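Local coordinates for protein interleukin-20 receptor subunit beta (Homo sapiens, PDB 6DF3) that pairs with IL20RA or IL22RA1 to form cell-surface receptors for IL20 and IL24, and with IL20RA also for IL19, at residues T160-E172 with I178-V190. The protein carries 1 engineered substitution. Sequence-based numbering, arbitrary orientation.
Unlike the reference sequence in segment 160-172: Glu-172 (reference Gln).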
ATOM      1  N   THR C 160     -23.956 -18.666  13.851  1.00122.85           N
ATOM      2  CA  THR C 160     -24.410 -19.746  14.725  1.00128.96           C
ATOM      3  C   THR C 160     -25.818 -20.086  14.278  1.00133.33           C
ATOM      4  O   THR C 160     -26.650 -19.201  14.092  1.00135.37           O
ATOM      5  CB  THR C 160     -24.395 -19.377  16.234  1.00134.30           C
ATOM      6  OG1 THR C 160     -23.032 -19.324  16.668  1.00134.81           O
ATOM      7  CG2 THR C 160     -25.160 -20.422  17.085  1.00137.67           C
ATOM      8  N   MET C 161     -26.086 -21.379  14.155  1.00134.87           N
ATOM      9  CA  MET C 161     -27.279 -21.852  13.489  1.00135.57           C
ATOM     10  C   MET C 161     -28.345 -22.101  14.511  1.00140.77           C
ATOM     11  O   MET C 161     -28.031 -22.262  15.678  1.00143.68           O
ATOM     12  CB  MET C 161     -26.957 -23.136  12.737  1.00133.62           C
ATOM     13  CG  MET C 161     -25.865 -22.933  11.683  1.00126.83           C
ATOM     14  SD  MET C 161     -25.663 -24.323  10.550  1.00124.17           S
ATOM     15  CE  MET C 161     -25.202 -25.617  11.719  1.00129.04           C
ATOM     16  N   GLU C 162     -29.598 -22.102  14.064  1.00143.03           N
ATOM     17  CA  GLU C 162     -30.732 -22.487  14.907  1.00150.76           C
ATOM     18  C   GLU C 162     -31.321 -23.824  14.440  1.00151.96           C
ATOM     19  O   GLU C 162     -31.263 -24.150  13.236  1.00147.31           O
ATOM     20  CB  GLU C 162     -31.806 -21.393  14.895  1.00153.80           C
ATOM     21  CG  GLU C 162     -31.345 -20.052  15.435  1.00153.36           C
ATOM     22  CD  GLU C 162     -30.849 -20.143  16.868  1.00156.87           C
ATOM     23  OE1 GLU C 162     -31.625 -20.604  17.746  1.00160.19           O
ATOM     24  OE2 GLU C 162     -29.673 -19.757  17.099  1.00154.20           O
ATOM     25  N   PRO C 163     -31.907 -24.596  15.381  1.00156.71           N
ATOM     26  CA  PRO C 163     -32.485 -25.897  15.000  1.00159.79           C
ATOM     27  C   PRO C 163     -33.585 -25.759  13.935  1.00161.34           C
ATOM     28  O   PRO C 163     -34.193 -24.652  13.804  1.00162.25           O
ATOM     29  CB  PRO C 163     -33.060 -26.445  16.326  1.00165.50           C
ATOM     30  CG  PRO C 163     -33.215 -25.259  17.219  1.00167.18           C
ATOM     31  CD  PRO C 163     -32.171 -24.257  16.793  1.00161.86           C
ATOM     32  N   GLY C 164     -33.774 -26.840  13.141  1.00162.10           N
ATOM     33  CA  GLY C 164     -34.927 -26.970  12.236  1.00164.17           C
ATOM     34  C   GLY C 164     -34.630 -27.086  10.755  1.00159.56           C
ATOM     35  O   GLY C 164     -34.984 -28.085  10.133  1.00161.16           O
ATOM     36  N   ALA C 165     -34.000 -26.052  10.198  1.00154.85           N
ATOM     37  CA  ALA C 165     -33.772 -25.924   8.750  1.00150.97           C
ATOM     38  C   ALA C 165     -32.284 -25.919   8.398  1.00144.40           C
ATOM     39  O   ALA C 165     -31.458 -25.427   9.167  1.00144.26           O
ATOM     40  CB  ALA C 165     -34.409 -24.643   8.226  1.00151.07           C
ATOM     41  N   ALA C 166     -31.953 -26.447   7.222  1.00139.98           N
ATOM     42  CA  ALA C 166     -30.577 -26.411   6.698  1.00133.43           C
ATOM     43  C   ALA C 166     -30.158 -24.977   6.376  1.00129.05           C
ATOM     44  O   ALA C 166     -31.006 -24.135   6.047  1.00129.10           O
ATOM     45  CB  ALA C 166     -30.459 -27.277   5.457  1.00130.92           C
ATOM     46  N   TYR C 167     -28.850 -24.713   6.476  1.00125.47           N
ATOM     47  CA  TYR C 167     -28.273 -23.409   6.157  1.00121.32           C
ATOM     48  C   TYR C 167     -27.413 -23.599   4.923  1.00119.46           C
ATOM     49  O   TYR C 167     -26.657 -24.573   4.846  1.00117.63           O
ATOM     50  CB  TYR C 167     -27.405 -22.896   7.309  1.00119.84           C
ATOM     51  CG  TYR C 167     -28.146 -22.184   8.451  1.00123.44           C
ATOM     52  CD1 TYR C 167     -28.971 -22.893   9.336  1.00128.34           C
ATOM     53  CD2 TYR C 167     -27.986 -20.800   8.662  1.00121.78           C
ATOM     54  CE1 TYR C 167     -29.630 -22.244  10.383  1.00132.61           C
ATOM     55  CE2 TYR C 167     -28.622 -20.136   9.700  1.00125.29           C
ATOM     56  CZ  TYR C 167     -29.446 -20.856  10.563  1.00131.48           C
ATOM     57  OH  TYR C 167     -30.077 -20.192  11.587  1.00133.50           O
ATOM     58  N   CYS C 168     -27.525 -22.683   3.961  1.00119.54           N
ATOM     59  CA  CYS C 168     -26.833 -22.834   2.678  1.00120.28           C
ATOM     60  C   CYS C 168     -25.875 -21.687   2.411  1.00115.50           C
ATOM     61  O   CYS C 168     -26.090 -20.576   2.876  1.00116.47           O
ATOM     62  CB  CYS C 168     -27.834 -23.002   1.532  1.00125.75           C
ATOM     63  SG  CYS C 168     -28.873 -24.475   1.728  1.00138.27           S
ATOM     64  N   VAL C 169     -24.817 -21.970   1.665  1.00112.11           N
ATOM     65  CA  VAL C 169     -23.697 -21.015   1.472  1.00109.85           C
ATOM     66  C   VAL C 169     -23.010 -21.102   0.079  1.00102.58           C
ATOM     67  O   VAL C 169     -22.770 -22.194  -0.425  1.00100.51           O
ATOM     68  CB  VAL C 169     -22.609 -21.223   2.568  1.00112.35           C
ATOM     69  CG1 VAL C 169     -23.146 -20.895   3.955  1.00115.15           C
ATOM     70  CG2 VAL C 169     -22.097 -22.668   2.574  1.00114.36           C
ATOM     71  N   LYS C 170     -22.697 -19.945  -0.505  1.00 95.31           N
ATOM     72  CA  LYS C 170     -21.890 -19.870  -1.701  1.00 91.81           C
ATOM     73  C   LYS C 170     -20.941 -18.649  -1.535  1.00 89.13           C
ATOM     74  O   LYS C 170     -21.244 -17.728  -0.754  1.00 88.76           O
ATOM     75  CB  LYS C 170     -22.758 -19.699  -2.950  1.00 91.60           C
ATOM     76  CG  LYS C 170     -23.635 -18.460  -2.882  1.00 95.10           C
ATOM     77  CD  LYS C 170     -24.487 -18.238  -4.107  1.00 97.83           C
ATOM     78  CE  LYS C 170     -25.260 -16.930  -3.995  1.00100.37           C
ATOM     79  NZ  LYS C 170     -26.038 -16.641  -5.230  1.00101.29           N
ATOM     80  N   ALA C 171     -19.855 -18.648  -2.305  1.00 81.40           N
ATOM     81  CA  ALA C 171     -18.785 -17.649  -2.194  1.00 80.16           C
ATOM     82  C   ALA C 171     -18.260 -17.205  -3.561  1.00 77.87           C
ATOM     83  O   ALA C 171     -18.182 -17.979  -4.520  1.00 75.37           O
ATOM     84  CB  ALA C 171     -17.638 -18.187  -1.350  1.00 77.91           C
ATOM     85  N   GLU C 172     -17.833 -15.961  -3.597  1.00 77.11           N
ATOM     86  CA  GLU C 172     -17.512 -15.216  -4.791  1.00 74.06           C
ATOM     87  C   GLU C 172     -16.219 -14.464  -4.451  1.00 73.29           C
ATOM     88  O   GLU C 172     -15.918 -14.250  -3.277  1.00 70.07           O
ATOM     89  CB  GLU C 172     -18.660 -14.217  -4.912  1.00 78.26           C
ATOM     90  CG  GLU C 172     -18.863 -13.507  -6.213  1.00 79.09           C
ATOM     91  CD  GLU C 172     -19.794 -12.291  -6.093  1.00 84.18           C
ATOM     92  OE1 GLU C 172     -20.308 -11.844  -7.145  1.00 89.26           O
ATOM     93  OE2 GLU C 172     -20.020 -11.755  -4.984  1.00 83.49           O
ATOM     94  N   ILE C 178      -9.143  -4.299 -10.672  1.00 62.34           N
ATOM     95  CA  ILE C 178      -9.839  -4.398 -11.967  1.00 61.94           C
ATOM     96  C   ILE C 178     -11.358  -4.172 -11.901  1.00 65.30           C
ATOM     97  O   ILE C 178     -11.998  -4.009 -12.944  1.00 65.03           O
ATOM     98  CB  ILE C 178      -9.465  -5.751 -12.636  1.00 59.50           C
ATOM     99  CG1 ILE C 178     -10.046  -6.942 -11.877  1.00 58.45           C
ATOM    100  CG2 ILE C 178      -7.945  -5.905 -12.663  1.00 56.28           C
ATOM    101  CD1 ILE C 178      -9.542  -8.290 -12.361  1.00 55.98           C
ATOM    102  N   GLY C 179     -11.926  -4.132 -10.693  1.00 64.37           N
ATOM    103  CA  GLY C 179     -13.314  -3.769 -10.522  1.00 69.49           C
ATOM    104  C   GLY C 179     -14.260  -4.920 -10.816  1.00 72.19           C
ATOM    105  O   GLY C 179     -15.434  -4.699 -11.088  1.00 85.42           O
ATOM    106  N   ARG C 180     -13.764  -6.150 -10.689  1.00 70.25           N
ATOM    107  CA  ARG C 180     -14.474  -7.341 -11.155  1.00 70.75           C
ATOM    108  C   ARG C 180     -14.638  -8.322 -10.016  1.00 68.13           C
ATOM    109  O   ARG C 180     -13.777  -8.399  -9.156  1.00 62.01           O
ATOM    110  CB  ARG C 180     -13.765  -7.998 -12.351  1.00 65.72           C
ATOM    111  CG  ARG C 180     -13.901  -7.186 -13.641  1.00 68.40           C
ATOM    112  CD  ARG C 180     -13.177  -7.867 -14.822  1.00 65.99           C
ATOM    113  NE  ARG C 180     -13.518  -9.294 -14.858  1.00 67.40           N
ATOM    114  CZ  ARG C 180     -12.713 -10.326 -15.132  1.00 66.46           C
ATOM    115  NH1 ARG C 180     -11.420 -10.182 -15.420  1.00 61.29           N
ATOM    116  NH2 ARG C 180     -13.233 -11.541 -15.090  1.00 63.94           N
ATOM    117  N   TYR C 181     -15.800  -8.999 -10.031  1.00 71.54           N
ATOM    118  CA  TYR C 181     -16.126 -10.165  -9.194  1.00 73.03           C
ATOM    119  C   TYR C 181     -16.162 -11.401 -10.101  1.00 71.09           C
ATOM    120  O   TYR C 181     -16.530 -11.276 -11.303  1.00 64.00           O
ATOM    121  CB  TYR C 181     -17.544 -10.036  -8.569  1.00 78.34           C
ATOM    122  CG  TYR C 181     -17.794  -8.765  -7.761  1.00 78.38           C
ATOM    123  CD1 TYR C 181     -18.076  -7.534  -8.414  1.00 79.37           C
ATOM    124  CD2 TYR C 181     -17.726  -8.779  -6.355  1.00 80.71           C
ATOM    125  CE1 TYR C 181     -18.264  -6.345  -7.694  1.00 84.00           C
ATOM    126  CE2 TYR C 181     -17.936  -7.597  -5.606  1.00 84.11           C
ATOM    127  CZ  TYR C 181     -18.213  -6.385  -6.281  1.00 86.86           C
ATOM    128  OH  TYR C 181     -18.394  -5.213  -5.576  1.00 89.92           O
ATOM    129  N   SER C 182     -15.794 -12.552  -9.518  1.00 67.89           N
ATOM    130  CA  SER C 182     -16.080 -13.880 -10.087  1.00 69.57           C
ATOM    131  C   SER C 182     -17.572 -14.304  -9.987  1.00 73.72           C
ATOM    132  O   SER C 182     -18.384 -13.691  -9.294  1.00 73.17           O
ATOM    133  CB  SER C 182     -15.240 -14.983  -9.419  1.00 68.72           C
ATOM    134  OG  SER C 182     -15.774 -15.436  -8.182  1.00 70.80           O
ATOM    135  N   ALA C 183     -17.899 -15.386 -10.686  1.00 73.69           N
ATOM    136  CA  ALA C 183     -19.165 -16.105 -10.512  1.00 76.04           C
ATOM    137  C   ALA C 183     -19.182 -16.655  -9.092  1.00 77.35           C
ATOM    138  O   ALA C 183     -18.120 -16.843  -8.494  1.00 75.54           O
ATOM    139  CB  ALA C 183     -19.272 -17.272 -11.521  1.00 73.98           C
ATOM    140  N   PHE C 184     -20.371 -16.944  -8.567  1.00 83.62           N
ATOM    141  CA  PHE C 184     -20.483 -17.675  -7.298  1.00 85.06           C
ATOM    142  C   PHE C 184     -20.017 -19.118  -7.462  1.00 84.92           C
ATOM    143  O   PHE C 184     -20.102 -19.678  -8.547  1.00 88.93           O
ATOM    144  CB  PHE C 184     -21.914 -17.620  -6.750  1.00 89.86           C
ATOM    145  CG  PHE C 184     -22.238 -16.309  -6.104  1.00 92.31           C
ATOM    146  CD1 PHE C 184     -21.934 -16.090  -4.739  1.00 93.21           C
ATOM    147  CD2 PHE C 184     -22.779 -15.263  -6.846  1.00 92.89           C
ATOM    148  CE1 PHE C 184     -22.205 -14.871  -4.129  1.00 93.46           C
ATOM    149  CE2 PHE C 184     -23.054 -14.033  -6.229  1.00 95.16           C
ATOM    150  CZ  PHE C 184     -22.777 -13.842  -4.867  1.00 93.62           C
ATOM    151  N   SER C 185     -19.492 -19.707  -6.393  1.00 82.79           N
ATOM    152  CA  SER C 185     -19.195 -21.141  -6.369  1.00 84.77           C
ATOM    153  C   SER C 185     -20.513 -21.936  -6.249  1.00 89.57           C
ATOM    154  O   SER C 185     -21.589 -21.345  -6.026  1.00 90.40           O
ATOM    155  CB  SER C 185     -18.313 -21.489  -5.174  1.00 83.10           C
ATOM    156  OG  SER C 185     -19.037 -21.259  -3.956  1.00 82.34           O
ATOM    157  N   GLN C 186     -20.413 -23.261  -6.334  1.00 91.48           N
ATOM    158  CA  GLN C 186     -21.564 -24.126  -6.061  1.00 98.46           C
ATOM    159  C   GLN C 186     -22.100 -23.868  -4.633  1.00 99.81           C
ATOM    160  O   GLN C 186     -21.314 -23.746  -3.687  1.00 98.56           O
ATOM    161  CB  GLN C 186     -21.165 -25.608  -6.192  1.00102.96           C
ATOM    162  CG  GLN C 186     -21.238 -26.173  -7.613  1.00108.59           C
ATOM    163  CD  GLN C 186     -22.488 -27.020  -7.874  1.00113.93           C
ATOM    164  OE1 GLN C 186     -23.242 -27.364  -6.949  1.00115.05           O
ATOM    165  NE2 GLN C 186     -22.700 -27.369  -9.143  1.00116.61           N
ATOM    166  N   THR C 187     -23.425 -23.785  -4.485  1.00101.35           N
ATOM    167  CA  THR C 187     -24.035 -23.710  -3.163  1.00102.84           C
ATOM    168  C   THR C 187     -23.810 -25.024  -2.435  1.00107.20           C
ATOM    169  O   THR C 187     -23.971 -26.100  -3.002  1.00106.41           O
ATOM    170  CB  THR C 187     -25.541 -23.393  -3.197  1.00105.27           C
ATOM    171  OG1 THR C 187     -25.737 -22.104  -3.761  1.00102.61           O
ATOM    172  CG2 THR C 187     -26.152 -23.375  -1.777  1.00108.64           C
ATOM    173  N   GLU C 188     -23.393 -24.925  -1.180  1.00109.17           N
ATOM    174  CA  GLU C 188     -23.365 -26.079  -0.301  1.00113.83           C
ATOM    175  C   GLU C 188     -24.316 -25.883   0.892  1.00113.17           C
ATOM    176  O   GLU C 188     -24.567 -24.769   1.338  1.00107.77           O
ATOM    177  CB  GLU C 188     -21.928 -26.323   0.130  1.00115.60           C
ATOM    178  CG  GLU C 188     -21.718 -27.642   0.875  1.00121.76           C
ATOM    179  CD  GLU C 188     -20.288 -28.156   0.709  1.00121.54           C
ATOM    180  OE1 GLU C 188     -19.420 -27.386   0.260  1.00110.16           O
ATOM    181  OE2 GLU C 188     -20.040 -29.341   1.031  1.00127.11           O
ATOM    182  N   CYS C 189     -24.871 -26.973   1.374  1.00117.02           N
ATOM    183  CA  CYS C 189     -25.907 -26.894   2.420  1.00125.45           C
ATOM    184  C   CYS C 189     -25.566 -27.853   3.530  1.00123.95           C
ATOM    185  O   CYS C 189     -25.150 -28.976   3.272  1.00122.60           O
ATOM    186  CB  CYS C 189     -27.328 -27.197   1.881  1.00133.56           C
ATOM    187  SG  CYS C 189     -27.978 -25.996   0.667  1.00140.34           S
ATOM    188  N   VAL C 190     -25.698 -27.387   4.765  1.00125.41           N
ATOM    189  CA  VAL C 190     -25.697 -28.283   5.924  1.00130.35           C
ATOM    190  C   VAL C 190     -26.900 -27.937   6.774  1.00130.68           C
ATOM    191  O   VAL C 190     -27.125 -28.583   7.769  1.00137.05           O
ATOM    192  CB  VAL C 190     -24.365 -28.223   6.735  1.00129.60           C
ATOM    193  CG1 VAL C 190     -23.152 -28.294   5.807  1.00126.34           C
ATOM    194  CG2 VAL C 190     -24.274 -26.971   7.603  1.00129.78           C
TER
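Lys-170 and Glu-172 hold the ring of Phe-184 between them. Lys-170 comes over one face, with NZ 3.9 Å from the ring centroid and 11° off the ring normal, a cation-pi contact. CE of Lys-170 adds a CH-pi contact on the same face. The chi1 of Lys-170 (58°) tucks CG in between N and C of its own backbone, and the extended chain beyond passes CD1 of Phe-184 to bring CE and NZ over the face. Glu-172, which differs from the reference sequence, covers the opposite face. Its CB makes a CH-pi contact, and its carboxylate is stacked on the ring with the planes 19° apart. With an alanine at Phe-184, the ammonium of Lys-170 would probably lose its aromatic partner and a gap would open beside Glu-172.

Backbone bonds join the strands next to the ring. Ser-185 N bonds Ala-171 O at 2.9 Å, and Ala-171 N donates to the side-chain OG of Ser-185 at 3.2 Å. Val-169 and Glu-188 form a hydrogen-bonded antiparallel pair. Next to it, the non-hydrogen-bonded pair Cys-168 and Cys-189 carries a disulfide, SG to SG 2.1 Å. This ties the chain's last residues to strand 167-175.

The contact is a beta hairpin of the second fibronectin type III domain. Strand 180-189 is an outermost strand of its sheet within the chain. Strand 130-137 flanks 167-175 on the other side, and Val-169 and Ala-171 pack on strands 109-114 and 117-122.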